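Local coordinates for protein UDP-L-Rhamnose Synthase (Acanthamoeba polyphaga mimivirus, PDB 7JID) that probably makes UDP-L-rhamnose as an NADP-dependent oxidoreductase of the RmlD family, binding its nucleotide cofactor and UDP-rhamnose in adjoining pockets, at residues A[38-43]-A[90-95]; A[45-50]-A[100-105]; A[161-166]-A[260-265]. All blocks are in the same frame, centred on the assembly; numbering follows the deposited sequence. Where two conformers were deposited one is given.

Contact 1: A[38-43]-A[90-95]. With NAP (NADP nicotinamide-adenine-dinucleotide phosphate), chain D.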
loop_
_atom_site.group_PDB
_atom_site.type_symbol
_atom_site.label_atom_id
_atom_site.label_comp_id
_atom_site.label_asym_id
_atom_site.label_seq_id
_atom_site.Cartn_x
_atom_site.Cartn_y
_atom_site.Cartn_z
ATOM N N ASP A 38 4.827 -12.158 -1.428
ATOM C CA ASP A 38 3.879 -11.748 -0.378
ATOM C C ASP A 38 3.762 -12.786 0.746
ATOM O O ASP A 38 3.049 -12.527 1.708
ATOM C CB ASP A 38 2.529 -11.440 -1.035
ATOM C CG ASP A 38 1.964 -12.636 -1.801
ATOM O OD1 ASP A 38 2.563 -12.978 -2.839
ATOM O OD2 ASP A 38 0.996 -13.230 -1.294
ATOM N N ASP A 39 4.407 -13.952 0.602
ATOM C CA ASP A 39 4.407 -15.015 1.631
ATOM C C ASP A 39 5.691 -14.794 2.430
ATOM O O ASP A 39 6.657 -15.494 2.186
ATOM C CB ASP A 39 4.224 -16.391 0.977
ATOM C CG ASP A 39 4.170 -17.534 1.990
ATOM O OD1 ASP A 39 4.407 -17.251 3.178
ATOM O OD2 ASP A 39 3.937 -18.694 1.549
ATOM N N GLU A 40 5.729 -13.772 3.269
ATOM C CA GLU A 40 6.998 -13.298 3.877
ATOM C C GLU A 40 7.694 -14.463 4.590
ATOM O O GLU A 40 8.906 -14.547 4.548
ATOM C CB GLU A 40 6.804 -12.090 4.793
ATOM C CG GLU A 40 5.949 -12.304 6.035
ATOM C CD GLU A 40 4.523 -12.671 5.686
ATOM O OE1 GLU A 40 3.868 -11.947 4.888
ATOM O OE2 GLU A 40 4.098 -13.741 6.159
ATOM N N SER A 41 6.980 -15.356 5.252
ATOM C CA SER A 41 7.661 -16.459 5.978
ATOM C C SER A 41 8.304 -17.435 4.977
ATOM O O SER A 41 9.435 -17.892 5.261
ATOM C CB SER A 41 6.731 -17.120 6.983
ATOM O OG SER A 41 5.529 -17.556 6.362
ATOM N N ALA A 42 7.656 -17.743 3.863
ATOM C CA ALA A 42 8.253 -18.624 2.828
ATOM C C ALA A 42 9.474 -17.933 2.185
ATOM O O ALA A 42 10.502 -18.608 1.903
ATOM C CB ALA A 42 7.234 -19.018 1.800
ATOM N N VAL A 43 9.388 -16.617 1.957
ATOM C CA VAL A 43 10.510 -15.844 1.356
ATOM C C VAL A 43 11.728 -15.964 2.286
ATOM O O VAL A 43 12.859 -16.255 1.793
ATOM C CB VAL A 43 10.122 -14.365 1.183
ATOM C CG1 VAL A 43 11.344 -13.534 0.860
ATOM C CG2 VAL A 43 9.027 -14.223 0.137
ATOM N N PRO A 90 6.961 -6.674 -2.964
ATOM C CA PRO A 90 8.237 -5.958 -3.038
ATOM C C PRO A 90 8.747 -5.488 -1.661
ATOM O O PRO A 90 9.934 -5.569 -1.437
ATOM C CB PRO A 90 7.879 -4.772 -3.972
ATOM C CG PRO A 90 6.848 -5.377 -4.906
ATOM C CD PRO A 90 5.967 -6.190 -3.963
ATOM N N LEU A 91 7.881 -5.021 -0.771
ATOM C CA LEU A 91 8.308 -4.555 0.556
ATOM C C LEU A 91 8.827 -5.766 1.357
ATOM O O LEU A 91 9.811 -5.576 2.117
ATOM C CB LEU A 91 7.175 -3.831 1.262
ATOM C CG LEU A 91 7.225 -2.309 1.198
ATOM C CD1 LEU A 91 8.355 -1.758 2.052
ATOM C CD2 LEU A 91 7.356 -1.830 -0.229
ATOM N N CYS A 92 8.181 -6.928 1.255
ATOM C CA CYS A 92 8.614 -8.168 1.960
ATOM C C CYS A 92 10.048 -8.506 1.528
ATOM O O CYS A 92 10.956 -8.737 2.407
ATOM C CB CYS A 92 7.694 -9.331 1.640
ATOM S SG CYS A 92 6.099 -9.207 2.491
ATOM N N LEU A 93 10.304 -8.454 0.221
ATOM C CA LEU A 93 11.662 -8.678 -0.321
ATOM C C LEU A 93 12.634 -7.644 0.228
ATOM O O LEU A 93 13.763 -8.047 0.665
ATOM C CB LEU A 93 11.604 -8.660 -1.843
ATOM C CG LEU A 93 10.745 -9.716 -2.530
ATOM C CD1 LEU A 93 10.929 -9.570 -4.017
ATOM C CD2 LEU A 93 11.143 -11.131 -2.123
ATOM N N ALA A 94 12.266 -6.358 0.282
ATOM C CA ALA A 94 13.142 -5.307 0.848
ATOM C C ALA A 94 13.476 -5.641 2.310
ATOM O O ALA A 94 14.689 -5.667 2.678
ATOM C CB ALA A 94 12.545 -3.943 0.753
ATOM N N PHE A 95 12.471 -5.920 3.124
ATOM C CA PHE A 95 12.706 -6.122 4.573
ATOM C C PHE A 95 13.622 -7.325 4.757
ATOM O O PHE A 95 14.540 -7.269 5.588
ATOM C CB PHE A 95 11.420 -6.381 5.346
ATOM C CG PHE A 95 10.667 -5.124 5.704
ATOM C CD1 PHE A 95 11.198 -4.202 6.563
ATOM C CD2 PHE A 95 9.426 -4.860 5.157
ATOM C CE1 PHE A 95 10.549 -3.017 6.862
ATOM C CE2 PHE A 95 8.754 -3.704 5.490
ATOM C CZ PHE A 95 9.307 -2.765 6.317
HETATM P PA NAP D . 4.963 -10.291 -16.353
HETATM O O1A NAP D . 5.360 -11.014 -17.619
HETATM O O2A NAP D . 3.525 -10.299 -15.937
HETATM O O5B NAP D . 5.898 -10.948 -15.257
HETATM C C5B NAP D . 5.611 -10.783 -13.867
HETATM C C4B NAP D . 5.991 -11.981 -13.011
HETATM O O4B NAP D . 5.839 -11.696 -11.627
HETATM C C3B NAP D . 5.081 -13.149 -13.367
HETATM O O3B NAP D . 6.007 -14.239 -13.590
HETATM C C2B NAP D . 4.261 -13.327 -12.096
HETATM O O2B NAP D . 4.101 -14.692 -11.851
HETATM C C1B NAP D . 5.152 -12.757 -10.994
HETATM N N9A NAP D . 4.532 -12.321 -9.757
HETATM C C8A NAP D . 3.587 -11.403 -9.613
HETATM N N7A NAP D . 3.293 -11.229 -8.323
HETATM C C5A NAP D . 4.066 -12.072 -7.626
HETATM C C6A NAP D . 4.195 -12.382 -6.255
HETATM N N6A NAP D . 3.442 -11.749 -5.385
HETATM N N1A NAP D . 5.110 -13.357 -5.923
HETATM C C2A NAP D . 5.854 -13.946 -6.870
HETATM N N3A NAP D . 5.790 -13.728 -8.193
HETATM C C4A NAP D . 4.901 -12.773 -8.577
HETATM O O3 NAP D . 5.380 -8.737 -16.287
HETATM P PN NAP D . 6.786 -8.075 -16.758
HETATM O O1N NAP D . 6.283 -7.067 -17.778
HETATM O O2N NAP D . 7.913 -9.001 -16.947
HETATM O O5D NAP D . 7.072 -7.158 -15.500
HETATM C C5D NAP D . 7.879 -7.385 -14.352
HETATM C C4D NAP D . 7.429 -6.379 -13.252
HETATM O O4D NAP D . 8.528 -5.590 -12.925
HETATM C C3D NAP D . 6.386 -5.448 -13.834
HETATM O O3D NAP D . 5.728 -4.616 -12.806
HETATM C C2D NAP D . 7.393 -4.789 -14.805
HETATM O O2D NAP D . 7.049 -3.543 -15.430
HETATM C C1D NAP D . 8.617 -4.594 -13.951
HETATM P P2B NAP D . 2.657 -15.342 -11.738
HETATM O O1X NAP D . 2.102 -15.517 -13.085
HETATM O O2X NAP D . 3.124 -16.692 -11.162
HETATM O O3X NAP D . 1.705 -14.576 -10.813
#

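Contact 2: A[45-50]-A[100-105]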
loop_
_atom_site.group_PDB
_atom_site.type_symbol
_atom_site.label_atom_id
_atom_site.label_comp_id
_atom_site.label_asym_id
_atom_site.label_seq_id
_atom_site.Cartn_x
_atom_site.Cartn_y
_atom_site.Cartn_z
ATOM N N ARG A 45 12.393 -18.199 4.598
ATOM C CA ARG A 45 12.893 -19.597 4.586
ATOM C C ARG A 45 13.720 -19.804 3.312
ATOM O O ARG A 45 14.818 -20.409 3.408
ATOM C CB ARG A 45 11.750 -20.607 4.708
ATOM C CG ARG A 45 11.150 -20.723 6.107
ATOM C CD ARG A 45 10.193 -21.927 6.172
ATOM N NE ARG A 45 9.012 -21.843 5.309
ATOM C CZ ARG A 45 7.885 -21.176 5.604
ATOM N NH1 ARG A 45 7.771 -20.517 6.745
ATOM N NH2 ARG A 45 6.875 -21.164 4.751
ATOM N N GLU A 46 13.232 -19.343 2.159
ATOM C CA GLU A 46 13.912 -19.584 0.858
ATOM C C GLU A 46 15.259 -18.863 0.858
ATOM O O GLU A 46 16.266 -19.477 0.436
ATOM C CB GLU A 46 13.067 -19.164 -0.337
ATOM C CG GLU A 46 13.710 -19.522 -1.660
ATOM C CD GLU A 46 12.746 -19.523 -2.828
ATOM O OE1 GLU A 46 11.866 -18.647 -2.845
ATOM O OE2 GLU A 46 12.847 -20.389 -3.710
ATOM N N ILE A 47 15.290 -17.618 1.297
ATOM C CA ILE A 47 16.525 -16.791 1.308
ATOM C C ILE A 47 17.523 -17.377 2.305
ATOM O O ILE A 47 18.711 -17.453 1.969
ATOM C CB ILE A 47 16.178 -15.326 1.587
ATOM C CG1 ILE A 47 15.594 -14.747 0.304
ATOM C CG2 ILE A 47 17.374 -14.550 2.069
ATOM C CD1 ILE A 47 15.120 -13.322 0.390
ATOM N N SER A 48 17.040 -17.809 3.464
ATOM C CA SER A 48 17.899 -18.363 4.532
ATOM C C SER A 48 18.542 -19.661 4.044
ATOM O O SER A 48 19.714 -19.888 4.424
ATOM C CB SER A 48 17.097 -18.551 5.796
ATOM O OG SER A 48 17.955 -19.027 6.818
ATOM N N GLU A 49 17.833 -20.456 3.241
ATOM C CA GLU A 49 18.278 -21.789 2.734
ATOM C C GLU A 49 19.159 -21.624 1.483
ATOM O O GLU A 49 20.241 -22.245 1.413
ATOM C CB GLU A 49 17.096 -22.705 2.412
ATOM C CG GLU A 49 17.408 -23.706 1.310
ATOM C CD GLU A 49 16.593 -24.986 1.219
ATOM O OE1 GLU A 49 16.848 -25.914 2.023
ATOM O OE2 GLU A 49 15.749 -25.086 0.293
ATOM N N ILE A 50 18.726 -20.830 0.507
ATOM C CA ILE A 50 19.461 -20.681 -0.785
ATOM C C ILE A 50 20.767 -19.898 -0.566
ATOM O O ILE A 50 21.718 -20.185 -1.303
ATOM C CB ILE A 50 18.569 -20.030 -1.862
ATOM C CG1 ILE A 50 17.389 -20.926 -2.250
ATOM C CG2 ILE A 50 19.395 -19.627 -3.082
ATOM C CD1 ILE A 50 17.766 -22.322 -2.726
ATOM N N TYR A 100 19.102 -9.974 5.909
ATOM C CA TYR A 100 20.171 -10.932 5.515
ATOM C C TYR A 100 21.369 -10.196 4.861
ATOM O O TYR A 100 22.332 -10.890 4.459
ATOM C CB TYR A 100 19.570 -12.078 4.694
ATOM C CG TYR A 100 18.786 -13.041 5.540
ATOM C CD1 TYR A 100 19.398 -14.140 6.120
ATOM C CD2 TYR A 100 17.458 -12.806 5.849
ATOM C CE1 TYR A 100 18.700 -15.006 6.952
ATOM C CE2 TYR A 100 16.749 -13.651 6.693
ATOM C CZ TYR A 100 17.376 -14.756 7.245
ATOM O OH TYR A 100 16.675 -15.579 8.075
ATOM N N ASN A 101 21.328 -8.870 4.727
ATOM C CA ASN A 101 22.439 -8.090 4.103
ATOM C C ASN A 101 22.688 -8.612 2.689
ATOM O O ASN A 101 23.870 -8.754 2.284
ATOM C CB ASN A 101 23.736 -8.182 4.924
ATOM C CG ASN A 101 23.648 -7.474 6.260
ATOM O OD1 ASN A 101 23.793 -8.099 7.313
ATOM N ND2 ASN A 101 23.424 -6.170 6.231
ATOM N N ILE A 102 21.620 -8.919 1.942
ATOM C CA ILE A 102 21.738 -9.406 0.545
ATOM C C ILE A 102 21.187 -8.306 -0.375
ATOM O O ILE A 102 20.071 -7.835 -0.142
ATOM C CB ILE A 102 21.035 -10.744 0.272
ATOM C CG1 ILE A 102 21.541 -11.872 1.189
ATOM C CG2 ILE A 102 21.241 -11.097 -1.179
ATOM C CD1 ILE A 102 20.696 -13.094 1.136
ATOM N N HIS A 103 21.996 -7.875 -1.328
ATOM C CA HIS A 103 21.587 -6.792 -2.256
ATOM C C HIS A 103 20.318 -7.216 -3.005
ATOM O O HIS A 103 20.274 -8.328 -3.544
ATOM C CB HIS A 103 22.737 -6.488 -3.207
ATOM C CG HIS A 103 22.411 -5.436 -4.202
ATOM N ND1 HIS A 103 21.686 -5.703 -5.342
ATOM C CD2 HIS A 103 22.687 -4.124 -4.194
ATOM C CE1 HIS A 103 21.507 -4.565 -5.995
ATOM N NE2 HIS A 103 22.125 -3.579 -5.326
ATOM N N LEU A 104 19.338 -6.312 -3.084
ATOM C CA LEU A 104 18.071 -6.519 -3.824
ATOM C C LEU A 104 18.007 -5.499 -4.954
ATOM O O LEU A 104 18.176 -4.318 -4.676
ATOM C CB LEU A 104 16.888 -6.339 -2.889
ATOM C CG LEU A 104 15.494 -6.364 -3.535
ATOM C CD1 LEU A 104 15.223 -7.716 -4.164
ATOM C CD2 LEU A 104 14.466 -6.057 -2.478
ATOM N N THR A 105 17.722 -5.987 -6.151
ATOM C CA THR A 105 17.281 -5.149 -7.287
ATOM C C THR A 105 15.762 -5.281 -7.384
ATOM O O THR A 105 15.287 -6.369 -7.651
ATOM C CB THR A 105 17.974 -5.523 -8.601
ATOM O OG1 THR A 105 19.398 -5.508 -8.405
ATOM C CG2 THR A 105 17.590 -4.557 -9.697
#

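Contact 3: A[161-166]-A[260-265]. With AWU ([[(2~{R},3~{S},4~{R},5~{R})-5-[2,4-bis(oxidanylidene)pyrimidin-1-yl]-3,4-bis(oxidanyl)oxolan-2-yl]methoxy-oxidanyl-phosphoryl] [(2~{R},3~{R},4~{R},5~{R},6~{S})-6-methyl-3,4,5-tris(oxidanyl)oxan-2-yl] hydrogen phosphate), chain C.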
loop_
_atom_site.group_PDB
_atom_site.type_symbol
_atom_site.label_atom_id
_atom_site.label_comp_id
_atom_site.label_asym_id
_atom_site.label_seq_id
_atom_site.Cartn_x
_atom_site.Cartn_y
_atom_site.Cartn_z
ATOM N N ARG A 161 13.488 2.650 -12.024
ATOM C CA ARG A 161 12.236 3.094 -12.677
ATOM C C ARG A 161 12.291 2.959 -14.198
ATOM O O ARG A 161 12.865 3.809 -14.919
ATOM C CB ARG A 161 12.000 4.544 -12.253
ATOM C CG ARG A 161 11.780 4.777 -10.776
ATOM C CD ARG A 161 11.514 6.253 -10.644
ATOM N NE ARG A 161 11.365 6.758 -9.315
ATOM C CZ ARG A 161 11.624 8.007 -8.943
ATOM N NH1 ARG A 161 12.194 8.849 -9.796
ATOM N NH2 ARG A 161 11.357 8.369 -7.700
ATOM N N ILE A 162 11.751 1.854 -14.737
ATOM C CA ILE A 162 11.624 1.696 -16.210
ATOM C C ILE A 162 10.266 2.276 -16.622
ATOM O O ILE A 162 9.363 2.368 -15.773
ATOM C CB ILE A 162 11.805 0.244 -16.666
ATOM C CG1 ILE A 162 10.774 -0.681 -16.014
ATOM C CG2 ILE A 162 13.246 -0.187 -16.430
ATOM C CD1 ILE A 162 10.576 -1.957 -16.812
ATOM N N ARG A 163 10.155 2.576 -17.887
ATOM C CA ARG A 163 8.845 2.923 -18.471
ATOM C C ARG A 163 8.692 2.284 -19.826
ATOM O O ARG A 163 9.674 2.242 -20.598
ATOM C CB ARG A 163 8.690 4.427 -18.625
ATOM C CG ARG A 163 8.796 5.179 -17.319
ATOM C CD ARG A 163 8.477 6.662 -17.466
ATOM N NE ARG A 163 7.058 6.871 -17.742
ATOM C CZ ARG A 163 6.513 7.524 -18.768
ATOM N NH1 ARG A 163 7.229 7.890 -19.808
ATOM N NH2 ARG A 163 5.215 7.697 -18.812
ATOM N N MET A 164 7.457 1.970 -20.189
ATOM C CA MET A 164 7.104 1.599 -21.587
ATOM C C MET A 164 8.199 0.725 -22.197
ATOM O O MET A 164 8.758 0.995 -23.283
ATOM C CB MET A 164 6.928 2.863 -22.423
ATOM C CG MET A 164 5.849 3.741 -21.795
ATOM S SD MET A 164 5.709 5.343 -22.554
ATOM C CE MET A 164 4.159 5.894 -21.851
ATOM N N PRO A 165 8.549 -0.404 -21.532
ATOM C CA PRO A 165 9.671 -1.197 -21.999
ATOM C C PRO A 165 9.496 -1.778 -23.406
ATOM O O PRO A 165 8.384 -2.175 -23.784
ATOM C CB PRO A 165 9.768 -2.355 -21.005
ATOM C CG PRO A 165 8.473 -2.351 -20.256
ATOM C CD PRO A 165 7.972 -0.906 -20.278
ATOM N N ILE A 166 10.591 -1.748 -24.181
ATOM C CA ILE A 166 10.665 -2.159 -25.610
ATOM C C ILE A 166 11.702 -3.274 -25.763
ATOM O O ILE A 166 12.731 -3.197 -25.102
ATOM C CB ILE A 166 11.046 -0.955 -26.470
ATOM C CG1 ILE A 166 9.941 0.109 -26.512
ATOM C CG2 ILE A 166 11.446 -1.373 -27.884
ATOM C CD1 ILE A 166 10.453 1.464 -26.897
ATOM N N ASN A 260 5.548 11.399 -19.282
ATOM C CA ASN A 260 6.560 12.227 -18.587
ATOM C C ASN A 260 7.910 12.116 -19.307
ATOM O O ASN A 260 8.104 11.216 -20.129
ATOM C CB ASN A 260 6.609 11.873 -17.105
ATOM C CG ASN A 260 7.206 10.504 -16.841
ATOM O OD1 ASN A 260 8.301 10.238 -17.305
ATOM N ND2 ASN A 260 6.489 9.717 -16.058
ATOM N N LEU A 261 8.789 13.022 -18.926
ATOM C CA LEU A 261 10.261 12.902 -19.026
ATOM C C LEU A 261 10.827 12.568 -17.662
ATOM O O LEU A 261 10.509 13.312 -16.685
ATOM C CB LEU A 261 10.849 14.236 -19.490
ATOM C CG LEU A 261 12.374 14.376 -19.434
ATOM C CD1 LEU A 261 13.047 13.441 -20.420
ATOM C CD2 LEU A 261 12.806 15.821 -19.700
ATOM N N LEU A 262 11.676 11.551 -17.605
ATOM C CA LEU A 262 12.557 11.315 -16.441
ATOM C C LEU A 262 13.916 11.942 -16.704
ATOM O O LEU A 262 14.478 11.770 -17.788
ATOM C CB LEU A 262 12.717 9.818 -16.159
ATOM C CG LEU A 262 11.437 9.025 -15.913
ATOM C CD1 LEU A 262 11.831 7.538 -15.795
ATOM C CD2 LEU A 262 10.647 9.557 -14.739
ATOM N N ASN A 263 14.402 12.677 -15.703
ATOM C CA ASN A 263 15.800 13.147 -15.704
ATOM C C ASN A 263 16.717 11.946 -15.471
ATOM O O ASN A 263 16.551 11.304 -14.411
ATOM C CB ASN A 263 15.972 14.226 -14.651
ATOM C CG ASN A 263 17.351 14.829 -14.640
ATOM O OD1 ASN A 263 18.341 14.135 -14.769
ATOM N ND2 ASN A 263 17.431 16.111 -14.296
ATOM N N THR A 264 17.580 11.645 -16.432
ATOM C CA THR A 264 18.469 10.471 -16.283
ATOM C C THR A 264 19.914 10.892 -16.029
ATOM O O THR A 264 20.759 10.092 -16.292
ATOM C CB THR A 264 18.330 9.535 -17.469
ATOM O OG1 THR A 264 18.638 10.236 -18.665
ATOM C CG2 THR A 264 16.963 8.895 -17.521
ATOM N N ASP A 265 20.170 12.087 -15.530
ATOM C CA ASP A 265 21.560 12.510 -15.238
ATOM C C ASP A 265 22.222 11.528 -14.279
ATOM O O ASP A 265 23.434 11.249 -14.423
ATOM C CB ASP A 265 21.579 13.949 -14.743
ATOM C CG ASP A 265 21.163 14.984 -15.781
ATOM O OD1 ASP A 265 21.017 14.623 -16.977
ATOM O OD2 ASP A 265 21.024 16.140 -15.386
HETATM P PA AWU C . -0.930 0.204 -22.552
HETATM O O1A AWU C . -2.284 0.424 -21.992
HETATM O O2A AWU C . -0.754 -0.866 -23.616
HETATM O O3A AWU C . 0.242 -0.282 -21.529
HETATM P PB AWU C . 0.290 -0.048 -19.898
HETATM O O1B AWU C . 0.054 1.411 -19.438
HETATM O O2B AWU C . -0.528 -1.178 -19.233
HETATM O O3B AWU C . 1.858 -0.309 -19.713
HETATM C "C5'" AWU C . 3.721 -1.043 -16.691
HETATM O "O5'" AWU C . 3.085 -1.165 -17.949
HETATM C "C4'" AWU C . 4.953 -0.165 -16.827
HETATM O "O4'" AWU C . 5.540 0.134 -15.540
HETATM C "C3'" AWU C . 4.556 1.122 -17.472
HETATM O "O3'" AWU C . 5.730 1.790 -17.854
HETATM C "C2'" AWU C . 3.769 0.928 -18.764
HETATM C "C1'" AWU C . 2.679 -0.038 -18.605
HETATM N N1 AWU C . -2.302 3.547 -26.281
HETATM C C2 AWU C . -2.749 4.057 -27.488
HETATM O O2 AWU C . -2.026 4.838 -28.140
HETATM N N3 AWU C . -3.925 3.576 -28.001
HETATM C C4 AWU C . -4.729 2.738 -27.296
HETATM O O4 AWU C . -5.805 2.318 -27.863
HETATM C C5 AWU C . -4.268 2.210 -26.089
HETATM C C6 AWU C . -3.094 2.701 -25.529
HETATM C C1C AWU C . -1.017 4.021 -25.692
HETATM C C2C AWU C . -1.052 4.460 -24.227
HETATM C C3C AWU C . 0.404 4.176 -23.780
HETATM C C4C AWU C . 0.743 2.986 -24.620
HETATM C C5C AWU C . 0.807 1.666 -23.883
HETATM C "C6'" AWU C . 4.062 -2.477 -16.292
HETATM O "O2'" AWU C . 4.630 0.323 -19.705
HETATM O O2C AWU C . -1.352 5.832 -24.175
HETATM O O3C AWU C . 1.271 5.218 -24.190
HETATM O O4C AWU C . -0.263 2.829 -25.612
HETATM O O5C AWU C . -0.417 1.567 -23.118
#

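Contact 1: A[38-43]-A[90-95]
Cys-92 and Leu-93 on one helix meet Glu-40 and Val-43 on the other through apolar contacts alone; no hydrogen bond joins 38-43 to 90-95. The sulfur of Cys-92 lies 3.8 Å from CB of Glu-40, touching the aliphatic root of that side chain, and reaches CA of Asp-38 more loosely. One turn further along helix 40-50, CG1 of Val-43 packs on CD2 of the next residue, Leu-93, at 3.8 Å, the two side chains crossing at about a right angle. Val-43 holds CG1 anti to its backbone N (chi1 168°), which carries this methyl to the leucine. A small thiol suits the closest backbone approach, Glu-40 to Cys-92, whereas branched residues fill the wider spacing beside it.

The polar groups turn to other partners. Asp-38 OD1 accepts the adenine amino group N6A of NADP at 3.0 Å, a somewhat bent bond (142°) that reads the exocyclic amine. Asp-39 is the N-cap of the helix that follows, its OD1 taking a weak, 3.4 Å bond from Ala-42 N. Glu-40 bends at chi2, and its carboxylate is shared between Tyr-88 and, on the second subunit, Arg-148 and Lys-131; two salt bridges probably favour its charged form.

Helices 40-50 and 79-99 follow strands 29-32 and 54-57 and lie on the same face of the parallel Rossmann sheet. Leu-93 continues inward to Leu-104 of strand 103-109, Val-43 also touches Ile-96 of helix 79-99, and Phe-152 of the second subunit covers Glu-40 and Cys-92.

Contact 2: A[45-50]-A[100-105]
Ile-47 makes the close-packed half of this contact with a single methyl. Its CG2 sits 3.7 Å from CD1 of Ile-102 and also lies over one face of the Tyr-100 ring, 4.0 Å from CG. The branch reaches both because CG2 is anti to the backbone N, while CG1 takes the place beside that N (chi1 -76°). The two isoleucines slide past each other in opposite directions and meet at these methyls, and a beta-branched residue suits the contact, since it offers a short, stiff branch to the tyrosine and the isoleucine together. Ile-47 is buried, with Ile-96 and Cys-97 of helix 79-99 as further neighbours.

The backbone that presents Tyr-100 and Ile-102 is a helix-to-strand connection. Asn-101 leaves helix 79-99 with a positive phi of 57° in a Schellman motif, a conformation asparagine tolerates better than most residues, and the chain then enters strand 103-109 of the parallel Rossmann sheet. The turn places the tyrosine and the isoleucine, two residues apart, against the same helix 40-50.

Toward solvent the packing slackens, where Ser-48 and Tyr-100 are both partly exposed. The phenol bonds to Glu-44, one turn back from Ser-48 on helix 40-50, which fixes the far end of the ring beside the helix; tyrosine fits such a site, apolar over its face and polar at its OH. CB of Ser-48 comes no nearer than 3.8 Å to OH of Tyr-100, and its OG is 3.9 Å from the same oxygen. Serine is small enough to let the phenol pass.

Contact 3: A[161-166]-A[260-265]
Arg-163 runs from beside the bound UDP-rhamnose to Asn-260 and Leu-262. Its CB is 4.0 Å from O3' of the sugar. CG, anti to the carbonyl carbon (chi1 -60°), turns from the ligand toward CD1 of Leu-262, and CD packs 3.8 Å from that same methyl. The chain bends about its CG-CD bond (chi3 70°), bringing the guanidinium against the Asn-260 amide. NE is 3.4 Å from ND2, but both are donors, so no bond forms; instead ND2 lies over one face of the guanidinium, displaced toward its rim, the two planes 41° apart. CZ is 3.6 Å from OD1 of Asn-260. At the tip NH1 bonds to Ser-191 O and Asn-190 OD1, while NH2 also lies near Asn-260 ND2, at 3.6 Å.

The backbone at Arg-163 lies near the carboxyl end of strand 157-162, an inner strand of the parallel sheet; along that end of the sheet Rossmann-type enzymes bind their ligands. At the next residue, Met-164 N gives a nearly straight bond of 2.9 Å to O3' of the sugar and a weak one to O2', while CD of Pro-165 packs against O2'.

On the partner side, Asn-260 keeps ND2 bonded to the carbonyls of Gly-110 and Phe-113, which holds its amide in place; a flat side chain suits this role. Leu-262 covers the aliphatic part of Arg-163, and its CD1 also reaches Arg-161 O at 4.0 Å. Further on, Asn-263 OD1 accepts from Asp-265 N in an Asx turn leading into helix 265-270.

How the contacts relate
Contacts 1 and 2 are neighbours, their centres 10 Å apart, and both use helix 40-50: contact 1 sets its start on helix 79-99, contact 2 its end on the turn into strand 103-109. Their segments alternate along the chain, and they touch where Leu-104 packs on Leu-93 and Ala-94. Contact 3 comes later in sequence, with its centre 27 and 28 Å from theirs, but shares the sheet with contact 2, through strand 157-162 beside strand 103-109. The first two lie within the Rossmann part that binds NADP, with contact 1 at the adenine, whereas contact 3 ties the sheet to a later loop beside the UDP-rhamnose.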